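Local coordinates for class D beta-lactamase (Fusobacterium nucleatum subsp. polymorphum, PDB 4IED), which probably hydrolyses beta-lactam antibiotics to substituted beta-amino acids, as a class D serine beta-lactamase, at residues Asn162-Ser167 and Glu174-Val179; Thr183-Glu186 and Ile192-Gly195. All coordinates share one frame; numbering follows the deposited sequence.

Contact 1 (Asn162-Ser167 and Glu174-Val179); sequences NLLSQS and ENQEQV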
loop_
_atom_site.group_PDB
_atom_site.type_symbol
_atom_site.label_atom_id
_atom_site.label_comp_id
_atom_site.label_asym_id
_atom_site.label_seq_id
_atom_site.Cartn_x
_atom_site.Cartn_y
_atom_site.Cartn_z
ATOM N N ASN A 162 5.340 6.411 -7.023
ATOM C CA ASN A 162 5.661 7.544 -7.890
ATOM C C ASN A 162 5.335 7.217 -9.349
ATOM O O ASN A 162 4.735 8.011 -10.097
ATOM C CB ASN A 162 7.109 7.967 -7.713
ATOM C CG ASN A 162 7.454 9.074 -8.717
ATOM O OD1 ASN A 162 6.878 10.137 -8.723
ATOM N ND2 ASN A 162 8.348 8.772 -9.517
ATOM N N LEU A 163 5.701 6.044 -9.769
ATOM C CA LEU A 163 5.392 5.591 -11.152
ATOM C C LEU A 163 3.862 5.347 -11.378
ATOM O O LEU A 163 3.284 5.765 -12.393
ATOM C CB LEU A 163 6.203 4.369 -11.528
ATOM C CG LEU A 163 7.697 4.589 -11.568
ATOM C CD1 LEU A 163 8.424 3.216 -11.637
ATOM C CD2 LEU A 163 8.094 5.542 -12.644
ATOM N N LEU A 164 3.248 4.617 -10.469
ATOM C CA LEU A 164 1.815 4.354 -10.569
ATOM C C LEU A 164 1.009 5.655 -10.694
ATOM O O LEU A 164 0.103 5.766 -11.511
ATOM C CB LEU A 164 1.308 3.587 -9.311
ATOM C CG LEU A 164 -0.197 3.258 -9.304
ATOM C CD1 LEU A 164 -0.701 2.486 -10.553
ATOM C CD2 LEU A 164 -0.590 2.523 -8.037
ATOM N N SER A 165 1.343 6.647 -9.881
ATOM C CA SER A 165 0.581 7.917 -9.775
ATOM C C SER A 165 0.612 8.680 -11.135
ATOM O O SER A 165 -0.227 9.461 -11.409
ATOM C CB SER A 165 1.177 8.815 -8.693
ATOM O OG SER A 165 2.434 9.309 -9.069
ATOM N N GLN A 166 1.643 8.393 -11.937
ATOM C CA GLN A 166 1.802 8.979 -13.291
ATOM C C GLN A 166 1.501 7.986 -14.437
ATOM O O GLN A 166 1.788 8.283 -15.623
ATOM C CB GLN A 166 3.246 9.398 -13.365
ATOM C CG GLN A 166 3.675 10.474 -12.358
ATOM C CD GLN A 166 5.152 10.766 -12.501
ATOM O OE1 GLN A 166 6.063 10.195 -11.869
ATOM N NE2 GLN A 166 5.416 11.563 -13.516
ATOM N N SER A 167 0.921 6.841 -14.090
ATOM C CA SER A 167 0.613 5.793 -15.091
ATOM C C SER A 167 1.866 5.438 -15.874
ATOM O O SER A 167 1.807 5.113 -17.055
ATOM C CB SER A 167 -0.561 6.183 -15.998
ATOM O OG SER A 167 -1.745 6.251 -15.160
ATOM N N GLU A 174 -5.459 1.994 -18.586
ATOM C CA GLU A 174 -6.782 1.995 -17.975
ATOM C C GLU A 174 -6.722 1.137 -16.727
ATOM O O GLU A 174 -7.513 1.355 -15.909
ATOM C CB GLU A 174 -7.972 1.582 -18.882
ATOM C CG GLU A 174 -7.677 1.561 -20.313
ATOM C CD GLU A 174 -7.325 0.115 -20.552
ATOM O OE1 GLU A 174 -7.453 -0.383 -21.709
ATOM O OE2 GLU A 174 -7.074 -0.426 -19.459
ATOM N N ASN A 175 -5.787 0.205 -16.610
ATOM C CA ASN A 175 -5.686 -0.569 -15.399
ATOM C C ASN A 175 -5.006 0.235 -14.303
ATOM O O ASN A 175 -5.460 0.215 -13.142
ATOM C CB ASN A 175 -4.915 -1.851 -15.677
ATOM C CG ASN A 175 -5.685 -2.783 -16.634
ATOM O OD1 ASN A 175 -6.880 -2.648 -16.659
ATOM N ND2 ASN A 175 -5.036 -3.724 -17.338
ATOM N N GLN A 176 -3.951 1.002 -14.654
ATOM C CA GLN A 176 -3.363 1.902 -13.683
ATOM C C GLN A 176 -4.377 2.921 -13.211
ATOM O O GLN A 176 -4.467 3.237 -12.019
ATOM C CB GLN A 176 -2.073 2.550 -14.197
ATOM C CG GLN A 176 -1.013 1.541 -14.535
ATOM C CD GLN A 176 0.224 2.148 -15.130
ATOM O OE1 GLN A 176 0.437 2.097 -16.425
ATOM N NE2 GLN A 176 1.026 2.748 -14.327
ATOM N N GLU A 177 -5.178 3.426 -14.123
ATOM C CA GLU A 177 -6.217 4.445 -13.766
ATOM C C GLU A 177 -7.220 3.885 -12.702
ATOM O O GLU A 177 -7.628 4.564 -11.789
ATOM C CB GLU A 177 -6.980 4.941 -15.016
ATOM C CG GLU A 177 -7.685 6.274 -14.818
ATOM C CD GLU A 177 -6.608 7.382 -14.466
ATOM O OE1 GLU A 177 -5.441 7.351 -14.993
ATOM O OE2 GLU A 177 -7.012 8.316 -13.821
ATOM N N GLN A 178 -7.645 2.653 -12.922
ATOM C CA GLN A 178 -8.542 1.979 -12.036
ATOM C C GLN A 178 -7.960 1.839 -10.663
ATOM O O GLN A 178 -8.618 2.126 -9.634
ATOM C CB GLN A 178 -8.949 0.641 -12.582
ATOM C CG GLN A 178 -9.959 0.669 -13.679
ATOM C CD GLN A 178 -10.194 -0.693 -14.167
ATOM O OE1 GLN A 178 -10.839 -1.537 -13.550
ATOM N NE2 GLN A 178 -9.568 -0.995 -15.273
ATOM N N VAL A 179 -6.672 1.499 -10.606
ATOM C CA VAL A 179 -6.066 1.358 -9.297
ATOM C C VAL A 179 -5.933 2.721 -8.587
ATOM O O VAL A 179 -6.121 2.849 -7.362
ATOM C CB VAL A 179 -4.688 0.618 -9.410
ATOM C CG1 VAL A 179 -3.972 0.612 -8.026
ATOM C CG2 VAL A 179 -4.915 -0.808 -9.891
HETATM O O HOH W 1 -3.856 5.899 -16.582
#
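A single water joins Ser167 to Glu177: Ser167 OG donates a hydrogen bond to it at 2.6 Å, and the water in turn donates to Glu177 OE1 at 2.7 Å. The two side-chain oxygens, Ser167 OG and Glu177 OE1, themselves stay 3.9 Å apart. The first bond of the Glu177 side chain points away from 162-167, but a bend at chi2 (61°) swings the carboxylate back within range of the water. Beside this bridge the Gln176 chain, extended beyond CG, runs across to the turn at Ser167, where its amide group lies against the backbone and its CB packs 3.8 Å from Ser167 OG. The same aliphatic stem of Gln176 also packs with Leu164, and Val179 completes this apolar part. Leu164 and Gln176 run antiparallel alongside each other, with Leu164 CD1 resting 3.9 Å from Gln176 CB, while the other branch, Leu164 CD2, meets Val179 CG1 at 3.9 Å, the two side chains set roughly perpendicular. Trp214 of the sheet and Ile61 help cover the buried Leu164, as Thr64 of helix 62-69 does the buried Val179. Ser167, with positive phi, takes the C-prime place: Ser167 N binds Leu164 O at 2.9 Å and Lys168 N returns to Leu163 O, the Schellman motif that ends helix 154-165 where the chain turns toward helix 173-182.

Contact 2 (Thr183-Glu186 and Ile192-Gly195); sequences TILE and ILHG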
loop_
_atom_site.group_PDB
_atom_site.type_symbol
_atom_site.label_atom_id
_atom_site.label_comp_id
_atom_site.label_asym_id
_atom_site.label_seq_id
_atom_site.Cartn_x
_atom_site.Cartn_y
_atom_site.Cartn_z
ATOM N N THR A 183 -8.187 3.708 -4.882
ATOM C CA THR A 183 -7.373 4.119 -3.758
ATOM C C THR A 183 -7.580 5.553 -3.283
ATOM O O THR A 183 -6.866 5.976 -2.328
ATOM C CB THR A 183 -5.872 3.868 -3.980
ATOM O OG1 THR A 183 -5.461 4.555 -5.173
ATOM C CG2 THR A 183 -5.497 2.333 -4.055
ATOM N N ILE A 184 -8.561 6.284 -3.797
ATOM C CA ILE A 184 -8.830 7.615 -3.351
ATOM C C ILE A 184 -9.307 7.558 -1.893
ATOM O O ILE A 184 -10.309 6.898 -1.611
ATOM C CB ILE A 184 -9.853 8.318 -4.234
ATOM C CG1 ILE A 184 -9.253 8.483 -5.653
ATOM C CG2 ILE A 184 -10.182 9.626 -3.571
ATOM C CD1 ILE A 184 -10.251 8.976 -6.677
ATOM N N LEU A 185 -8.652 8.344 -1.062
ATOM C CA LEU A 185 -9.033 8.480 0.344
ATOM C C LEU A 185 -9.672 9.798 0.681
ATOM O O LEU A 185 -10.728 9.859 1.255
ATOM C CB LEU A 185 -7.799 8.253 1.201
ATOM C CG LEU A 185 -7.100 6.862 1.155
ATOM C CD1 LEU A 185 -5.807 6.925 1.986
ATOM C CD2 LEU A 185 -8.037 5.720 1.521
ATOM N N GLU A 186 -9.069 10.901 0.202
ATOM C CA GLU A 186 -9.672 12.230 0.466
ATOM C C GLU A 186 -9.339 13.114 -0.699
ATOM O O GLU A 186 -8.146 13.361 -1.021
ATOM C CB GLU A 186 -9.024 12.860 1.714
ATOM C CG GLU A 186 -9.556 14.239 2.029
ATOM C CD GLU A 186 -9.037 14.966 3.271
ATOM O OE1 GLU A 186 -8.224 14.347 3.982
ATOM O OE2 GLU A 186 -9.463 16.095 3.551
ATOM N N ILE A 192 -5.459 15.627 -3.614
ATOM C CA ILE A 192 -6.167 14.332 -3.525
ATOM C C ILE A 192 -5.137 13.301 -2.979
ATOM O O ILE A 192 -4.023 13.140 -3.500
ATOM C CB ILE A 192 -6.743 13.908 -4.898
ATOM C CG1 ILE A 192 -7.559 12.657 -4.688
ATOM C CG2 ILE A 192 -5.758 13.781 -5.958
ATOM C CD1 ILE A 192 -8.374 12.335 -5.902
ATOM N N LEU A 193 -5.558 12.666 -1.886
ATOM C CA LEU A 193 -4.796 11.652 -1.163
ATOM C C LEU A 193 -5.330 10.287 -1.594
ATOM O O LEU A 193 -6.521 10.035 -1.510
ATOM C CB LEU A 193 -5.016 11.832 0.301
ATOM C CG LEU A 193 -4.529 10.734 1.247
ATOM C CD1 LEU A 193 -3.025 10.532 1.185
ATOM C CD2 LEU A 193 -5.022 10.922 2.687
ATOM N N HIS A 194 -4.406 9.460 -2.088
ATOM C CA HIS A 194 -4.589 8.038 -2.363
ATOM C C HIS A 194 -3.691 7.224 -1.411
ATOM O O HIS A 194 -2.609 7.633 -0.997
ATOM C CB HIS A 194 -4.102 7.730 -3.735
ATOM C CG HIS A 194 -4.857 8.404 -4.846
ATOM N ND1 HIS A 194 -4.704 9.706 -5.274
ATOM C CD2 HIS A 194 -5.678 7.805 -5.731
ATOM C CE1 HIS A 194 -5.506 9.892 -6.324
ATOM N NE2 HIS A 194 -6.042 8.732 -6.652
ATOM N N GLY A 195 -4.192 6.058 -1.011
ATOM C CA GLY A 195 -3.307 5.172 -0.209
ATOM C C GLY A 195 -3.964 3.905 0.245
ATOM O O GLY A 195 -5.103 3.583 -0.181
#
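Ile184 and His194 extend alongside each other from a non-hydrogen-bonded pair, on one face of an antiparallel beta hairpin interrupted by a classic beta bulge. Ile184 CG1 comes within 3.4 Å of His194 NE2, approaching the imidazole obliquely, and Thr183 OG1 sits at the ring edge, in its plane, 3.3 Å from His194 CD2. The Thr183 side chain stands nearly perpendicular to that of His194; chi1 of Thr183 (57°) sets OG1 between the backbone N and carbonyl carbon, and that oxygen is hydrogen-bonded back to Val179 O in the preceding helix. Trp214 of the next strand stacks with the His194 ring. Ile192 reaches over to Ile184, their CD1 methyls 3.9 Å apart. Leu193 and Glu186 occupy the other face. Here Leu185, the extra residue of the bulge, leans back over the partner strand: its CD1 rests 4.1 Å from Leu193 CG and lies close to the backbone of Gly195, which has no side chain to obstruct it. The Glu186 carboxylate forms salt bridges with Lys188 and Arg244. Gly195 N bonds to Thr183 O at one end of the pairing, and Leu193 N to Glu186 O at the other. Between them, Leu193 O accepts hydrogen bonds from two backbone N-H groups, Leu185 N at 2.8 Å in the carbonyl plane and Glu186 N at 3.2 Å, tilted 17° from it.

In the fold
The two contacts come in series along the chain, contact 1 closing before contact 2 opens, and their centres lie about 13 Å apart. Helix 173-182, which supplies the second half of contact 1, leads almost directly into strand 184-187, the first half of contact 2. Contact 1 joins two successive helices, whereas contact 2 adds one of the two edge strands, 184-187, to the six-stranded antiparallel sheet. Strand 208-216 of that sheet supplies a tryptophan, Trp214, common to the surroundings of both contacts. Together they illustrate how the transpeptidase-type fold of class D enzymes passes from its helical region into its sheet.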